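Local coordinates for protein mannitol dehydrogenase (Pseudomonas fluorescens, PDB 1LJ8) that binds NAD and probably catalyses the NAD-dependent interconversion of mannitol and fructose as a mannitol 2-dehydrogenase, at residues A202-A207 and E213-I218; Q153-H158 and P162-G167. All blocks are in the same frame, centred on the assembly; numbering follows the deposited sequence.

Interaction 1. Residues A202-A207 and E213-I218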
loop_
_atom_site.group_PDB
_atom_site.type_symbol
_atom_site.label_atom_id
_atom_site.label_comp_id
_atom_site.label_asym_id
_atom_site.label_seq_id
_atom_site.Cartn_x
_atom_site.Cartn_y
_atom_site.Cartn_z
ATOM N N ALA A 202 7.043 9.651 12.707
ATOM C CA ALA A 202 7.476 10.524 11.649
ATOM C C ALA A 202 6.969 11.952 11.825
ATOM O O ALA A 202 7.769 12.908 11.714
ATOM C CB ALA A 202 7.011 9.956 10.305
ATOM N N LEU A 203 5.655 12.111 12.063
ATOM C CA LEU A 203 5.104 13.462 12.218
ATOM C C LEU A 203 5.721 14.169 13.411
ATOM O O LEU A 203 6.084 15.351 13.307
ATOM C CB LEU A 203 3.588 13.439 12.327
ATOM C CG LEU A 203 2.944 14.833 12.350
ATOM C CD1 LEU A 203 3.268 15.674 11.096
ATOM C CD2 LEU A 203 1.447 14.620 12.508
ATOM N N LEU A 204 5.898 13.452 14.523
ATOM C CA LEU A 204 6.503 14.078 15.702
ATOM C C LEU A 204 7.943 14.456 15.451
ATOM O O LEU A 204 8.376 15.551 15.867
ATOM C CB LEU A 204 6.422 13.151 16.933
ATOM C CG LEU A 204 5.007 12.945 17.489
ATOM C CD1 LEU A 204 5.120 12.029 18.748
ATOM C CD2 LEU A 204 4.347 14.284 17.871
ATOM N N ALA A 205 8.701 13.594 14.779
ATOM C CA ALA A 205 10.112 13.898 14.494
ATOM C C ALA A 205 10.200 15.144 13.611
ATOM O O ALA A 205 11.041 16.047 13.815
ATOM C CB ALA A 205 10.767 12.754 13.802
ATOM N N PHE A 206 9.301 15.215 12.640
ATOM C CA PHE A 206 9.281 16.367 11.752
ATOM C C PHE A 206 8.898 17.633 12.532
ATOM O O PHE A 206 9.533 18.664 12.382
ATOM C CB PHE A 206 8.271 16.131 10.614
ATOM C CG PHE A 206 8.220 17.259 9.626
ATOM C CD1 PHE A 206 9.102 17.299 8.546
ATOM C CD2 PHE A 206 7.284 18.258 9.775
ATOM C CE1 PHE A 206 9.040 18.346 7.620
ATOM C CE2 PHE A 206 7.207 19.310 8.849
ATOM C CZ PHE A 206 8.078 19.348 7.787
ATOM N N ALA A 207 7.861 17.552 13.347
ATOM C CA ALA A 207 7.404 18.691 14.118
ATOM C C ALA A 207 8.517 19.195 15.047
ATOM O O ALA A 207 8.676 20.409 15.228
ATOM C CB ALA A 207 6.163 18.333 14.922
ATOM N N GLU A 213 7.321 23.178 20.897
ATOM C CA GLU A 213 5.941 23.500 21.199
ATOM C C GLU A 213 4.922 22.823 20.243
ATOM O O GLU A 213 3.925 22.242 20.708
ATOM C CB GLU A 213 5.759 25.012 21.204
ATOM C CG GLU A 213 4.555 25.480 22.001
ATOM C CD GLU A 213 3.246 25.104 21.338
ATOM O OE1 GLU A 213 3.165 25.185 20.080
ATOM O OE2 GLU A 213 2.293 24.745 22.080
ATOM N N LEU A 214 5.162 22.903 18.938
ATOM C CA LEU A 214 4.245 22.274 17.972
ATOM C C LEU A 214 4.296 20.756 18.191
ATOM O O LEU A 214 3.244 20.099 18.231
ATOM C CB LEU A 214 4.638 22.595 16.535
ATOM C CG LEU A 214 3.727 21.866 15.519
ATOM C CD1 LEU A 214 2.284 22.333 15.654
ATOM C CD2 LEU A 214 4.249 22.109 14.109
ATOM N N HIS A 215 5.507 20.232 18.384
ATOM C CA HIS A 215 5.723 18.803 18.651
ATOM C C HIS A 215 4.917 18.365 19.878
ATOM O O HIS A 215 4.191 17.339 19.867
ATOM C CB HIS A 215 7.225 18.520 18.898
ATOM C CG HIS A 215 7.496 17.209 19.574
ATOM N ND1 HIS A 215 7.291 17.013 20.922
ATOM C CD2 HIS A 215 7.902 16.012 19.077
ATOM C CE1 HIS A 215 7.555 15.751 21.228
ATOM N NE2 HIS A 215 7.924 15.124 20.124
ATOM N N ASP A 216 5.022 19.150 20.946
ATOM C CA ASP A 216 4.325 18.779 22.169
ATOM C C ASP A 216 2.813 18.834 22.025
ATOM O O ASP A 216 2.086 17.968 22.554
ATOM C CB ASP A 216 4.768 19.696 23.323
ATOM C CG ASP A 216 6.202 19.430 23.773
ATOM O OD1 ASP A 216 6.922 18.594 23.173
ATOM O OD2 ASP A 216 6.627 20.070 24.752
ATOM N N TRP A 217 2.337 19.838 21.304
ATOM C CA TRP A 217 0.917 19.975 21.127
ATOM C C TRP A 217 0.389 18.801 20.288
ATOM O O TRP A 217 -0.697 18.266 20.571
ATOM C CB TRP A 217 0.569 21.275 20.413
ATOM C CG TRP A 217 -0.912 21.498 20.316
ATOM C CD1 TRP A 217 -1.727 22.116 21.227
ATOM C CD2 TRP A 217 -1.743 21.135 19.218
ATOM N NE1 TRP A 217 -3.016 22.164 20.754
ATOM C CE2 TRP A 217 -3.050 21.567 19.520
ATOM C CE3 TRP A 217 -1.503 20.490 17.995
ATOM C CZ2 TRP A 217 -4.132 21.371 18.635
ATOM C CZ3 TRP A 217 -2.584 20.303 17.118
ATOM C CH2 TRP A 217 -3.870 20.739 17.444
ATOM N N ILE A 218 1.139 18.414 19.261
ATOM C CA ILE A 218 0.683 17.315 18.406
ATOM C C ILE A 218 0.656 16.008 19.202
ATOM O O ILE A 218 -0.308 15.228 19.132
ATOM C CB ILE A 218 1.599 17.183 17.156
ATOM C CG1 ILE A 218 1.327 18.377 16.230
ATOM C CG2 ILE A 218 1.342 15.802 16.398
ATOM C CD1 ILE A 218 2.241 18.408 15.020
#

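Interaction 2. Residues Q153-H158 and P162-G167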
loop_
_atom_site.group_PDB
_atom_site.type_symbol
_atom_site.label_atom_id
_atom_site.label_comp_id
_atom_site.label_asym_id
_atom_site.label_seq_id
_atom_site.Cartn_x
_atom_site.Cartn_y
_atom_site.Cartn_z
ATOM N N GLN A 153 13.747 18.803 3.818
ATOM C CA GLN A 153 14.456 20.077 4.067
ATOM C C GLN A 153 13.673 21.243 3.452
ATOM O O GLN A 153 13.647 22.357 4.030
ATOM C CB GLN A 153 15.865 20.066 3.454
ATOM C CG GLN A 153 16.878 19.281 4.273
ATOM C CD GLN A 153 17.026 19.834 5.686
ATOM O OE1 GLN A 153 17.360 21.019 5.875
ATOM N NE2 GLN A 153 16.754 18.998 6.688
ATOM N N HIS A 154 13.080 21.011 2.279
ATOM C CA HIS A 154 12.277 22.051 1.641
ATOM C C HIS A 154 11.145 22.499 2.564
ATOM O O HIS A 154 10.947 23.702 2.807
ATOM C CB HIS A 154 11.657 21.576 0.298
ATOM C CG HIS A 154 10.638 22.534 -0.238
ATOM N ND1 HIS A 154 9.340 22.586 0.234
ATOM C CD2 HIS A 154 10.757 23.554 -1.120
ATOM C CE1 HIS A 154 8.703 23.594 -0.339
ATOM N NE2 HIS A 154 9.542 24.197 -1.165
ATOM N N ASP A 155 10.403 21.538 3.114
ATOM C CA ASP A 155 9.281 21.902 3.970
ATOM C C ASP A 155 9.689 22.606 5.280
ATOM O O ASP A 155 8.956 23.456 5.795
ATOM C CB ASP A 155 8.420 20.654 4.246
ATOM C CG ASP A 155 7.558 20.280 3.061
ATOM O OD1 ASP A 155 7.814 20.785 1.949
ATOM O OD2 ASP A 155 6.628 19.473 3.257
ATOM N N LEU A 156 10.872 22.270 5.812
ATOM C CA LEU A 156 11.334 22.924 7.016
ATOM C C LEU A 156 11.675 24.382 6.678
ATOM O O LEU A 156 11.372 25.269 7.469
ATOM C CB LEU A 156 12.549 22.183 7.584
ATOM C CG LEU A 156 12.157 20.776 8.107
ATOM C CD1 LEU A 156 13.426 20.002 8.464
ATOM C CD2 LEU A 156 11.261 20.896 9.309
ATOM N N ALA A 157 12.217 24.610 5.481
ATOM C CA ALA A 157 12.591 25.961 5.025
ATOM C C ALA A 157 11.423 26.811 4.542
ATOM O O ALA A 157 11.503 28.044 4.571
ATOM C CB ALA A 157 13.636 25.872 3.927
ATOM N N HIS A 158 10.333 26.169 4.112
ATOM C CA HIS A 158 9.155 26.899 3.624
ATOM C C HIS A 158 7.911 26.258 4.169
ATOM O O HIS A 158 7.129 25.679 3.412
ATOM C CB HIS A 158 9.119 26.870 2.097
ATOM C CG HIS A 158 10.440 27.172 1.477
ATOM N ND1 HIS A 158 10.894 28.463 1.299
ATOM C CD2 HIS A 158 11.444 26.356 1.056
ATOM C CE1 HIS A 158 12.116 28.431 0.795
ATOM N NE2 HIS A 158 12.474 27.169 0.637
ATOM N N PRO A 162 4.507 24.036 1.736
ATOM C CA PRO A 162 4.997 22.656 1.795
ATOM C C PRO A 162 4.695 21.845 0.550
ATOM O O PRO A 162 3.835 22.198 -0.265
ATOM C CB PRO A 162 4.277 22.075 3.035
ATOM C CG PRO A 162 2.917 22.716 2.935
ATOM C CD PRO A 162 3.305 24.217 2.578
ATOM N N LYS A 163 5.424 20.746 0.419
ATOM C CA LYS A 163 5.224 19.853 -0.694
ATOM C C LYS A 163 4.937 18.450 -0.167
ATOM O O LYS A 163 4.396 17.638 -0.911
ATOM C CB LYS A 163 6.455 19.768 -1.573
ATOM C CG LYS A 163 6.912 21.105 -2.137
ATOM C CD LYS A 163 8.002 20.847 -3.166
ATOM C CE LYS A 163 8.940 19.743 -2.707
ATOM N NZ LYS A 163 9.782 19.307 -3.863
ATOM N N THR A 164 5.306 18.162 1.080
ATOM C CA THR A 164 5.112 16.795 1.592
ATOM C C THR A 164 3.954 16.655 2.537
ATOM O O THR A 164 3.432 17.619 3.076
ATOM C CB THR A 164 6.344 16.257 2.361
ATOM O OG1 THR A 164 6.422 16.880 3.664
ATOM C CG2 THR A 164 7.622 16.557 1.570
ATOM N N VAL A 165 3.589 15.397 2.789
ATOM C CA VAL A 165 2.505 15.167 3.699
ATOM C C VAL A 165 2.799 15.790 5.083
ATOM O O VAL A 165 1.899 16.326 5.753
ATOM C CB VAL A 165 2.230 13.613 3.769
ATOM C CG1 VAL A 165 3.489 12.890 4.206
ATOM C CG2 VAL A 165 1.121 13.321 4.719
ATOM N N PHE A 166 4.045 15.702 5.537
ATOM C CA PHE A 166 4.356 16.263 6.853
ATOM C C PHE A 166 4.201 17.768 6.885
ATOM O O PHE A 166 3.675 18.299 7.852
ATOM C CB PHE A 166 5.775 15.889 7.256
ATOM C CG PHE A 166 6.015 14.411 7.233
ATOM C CD1 PHE A 166 6.759 13.841 6.222
ATOM C CD2 PHE A 166 5.411 13.597 8.187
ATOM C CE1 PHE A 166 6.906 12.439 6.144
ATOM C CE2 PHE A 166 5.541 12.204 8.128
ATOM C CZ PHE A 166 6.291 11.625 7.096
ATOM N N GLY A 167 4.677 18.442 5.841
ATOM C CA GLY A 167 4.572 19.902 5.778
ATOM C C GLY A 167 3.125 20.330 5.723
ATOM O O GLY A 167 2.726 21.282 6.408
#

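Interaction 1. Residues A202-A207 and E213-I218
A207 and H215 bring their CA atoms to 4.8 Å where the helical segments 202-207 and 213-218 run nearly antiparallel, their axes 8.5 Å apart and their directions 155° from each other. Such close backbones fit the small side chain at the middle: the methyl CB of A207 lies 3.8 Å from H215 CA and also meets I218 CD1 and, more loosely, L214 CD2. No hydrogen bond crosses between the segments, and the packing is mostly apolar. L204 and I218 lie alongside, pointing opposite ways, with L204 CD2 3.7 Å from I218 CG2. The same I218 methyl meets L203 CD2 at 4.1 Å, but here the two side chains are roughly perpendicular. Together the segments form a helical hairpin, the end of helix 195-210 turning back into helix 212-221, within the Rossmann domain of this long-chain dehydrogenase. At one flank, the imidazole of H215 turns its CD2 edge to the neighbouring helix, with L204 O lying in the ring plane 3.3 Å from CD2. A chi1 of 162°, which sets CG opposite the backbone N, lays the ring against the L204 backbone, while L204 CD2 lies over one ring face. ND1 of H215 donates to the anti lone pair of D216 OD1 at 2.8 Å, which helps set the rotation of the ring. On another flank F224 packs on both L203 and I218.

Interaction 2. Residues Q153-H158 and P162-G167
The carboxylate of D155 meets the turn at K163 and T164, and each oxygen takes more than one donor. OD1 of D155 accepts K163 N at 2.8 Å on the syn side, 24° out of the carboxylate plane. It also accepts H154 ND1 at 2.9 Å, nearly along the C-O axis and close to the imidazole plane. OD2 of D155 receives T164 N at 2.9 Å through its syn lone pair, whereas the T164 hydroxyl OG1 reaches it from above the carboxylate plane at 2.6 Å. T164 is the N-cap of helix 165-178: its OG1, held between the backbone N and the carbonyl carbon (chi1 75°), also accepts G167 N at 3.2 Å. Thus one hydroxyl caps the helix and donates to the carboxylate of helix 150-157 in the Rossmann domain, with the side chain of T164 about 6 Å from the bound NAD. Replacing D155 by an alanine is likely to strip the K163 and T164 amides of their acceptor and remove the in-plane bond that sets the turn of the H154 imidazole. The K163 chain runs over one face of that ring, with CD 4.0 Å from the H154 centroid and 10° off the normal, in a CH-pi contact. H158 CD2 lies over the opposite face, toward the rim. Beside the carboxylate, P162 CB approaches D155 OD2 to 3.5 Å.

From the N terminus, interaction 2 comes first: helix 150-157 ends, the chain makes a short turn, and 162-167 returns at the start of helix 165-178, closing a loop with three residues between the segments. Interaction 1 follows and closes the turn between helices 195-210 and 212-221. The two are in series, neither enclosing nor crossing the other, and their centres are 14 Å apart. They nevertheless touch: A202 CB meets F166 CE2 at 3.5 Å, and the F206 ring packs on F166, L156 and D155. Helix 195-210 thus joins both contacts, linking the helical hairpin to the pair 150-157 and 165-178 within the Rossmann domain.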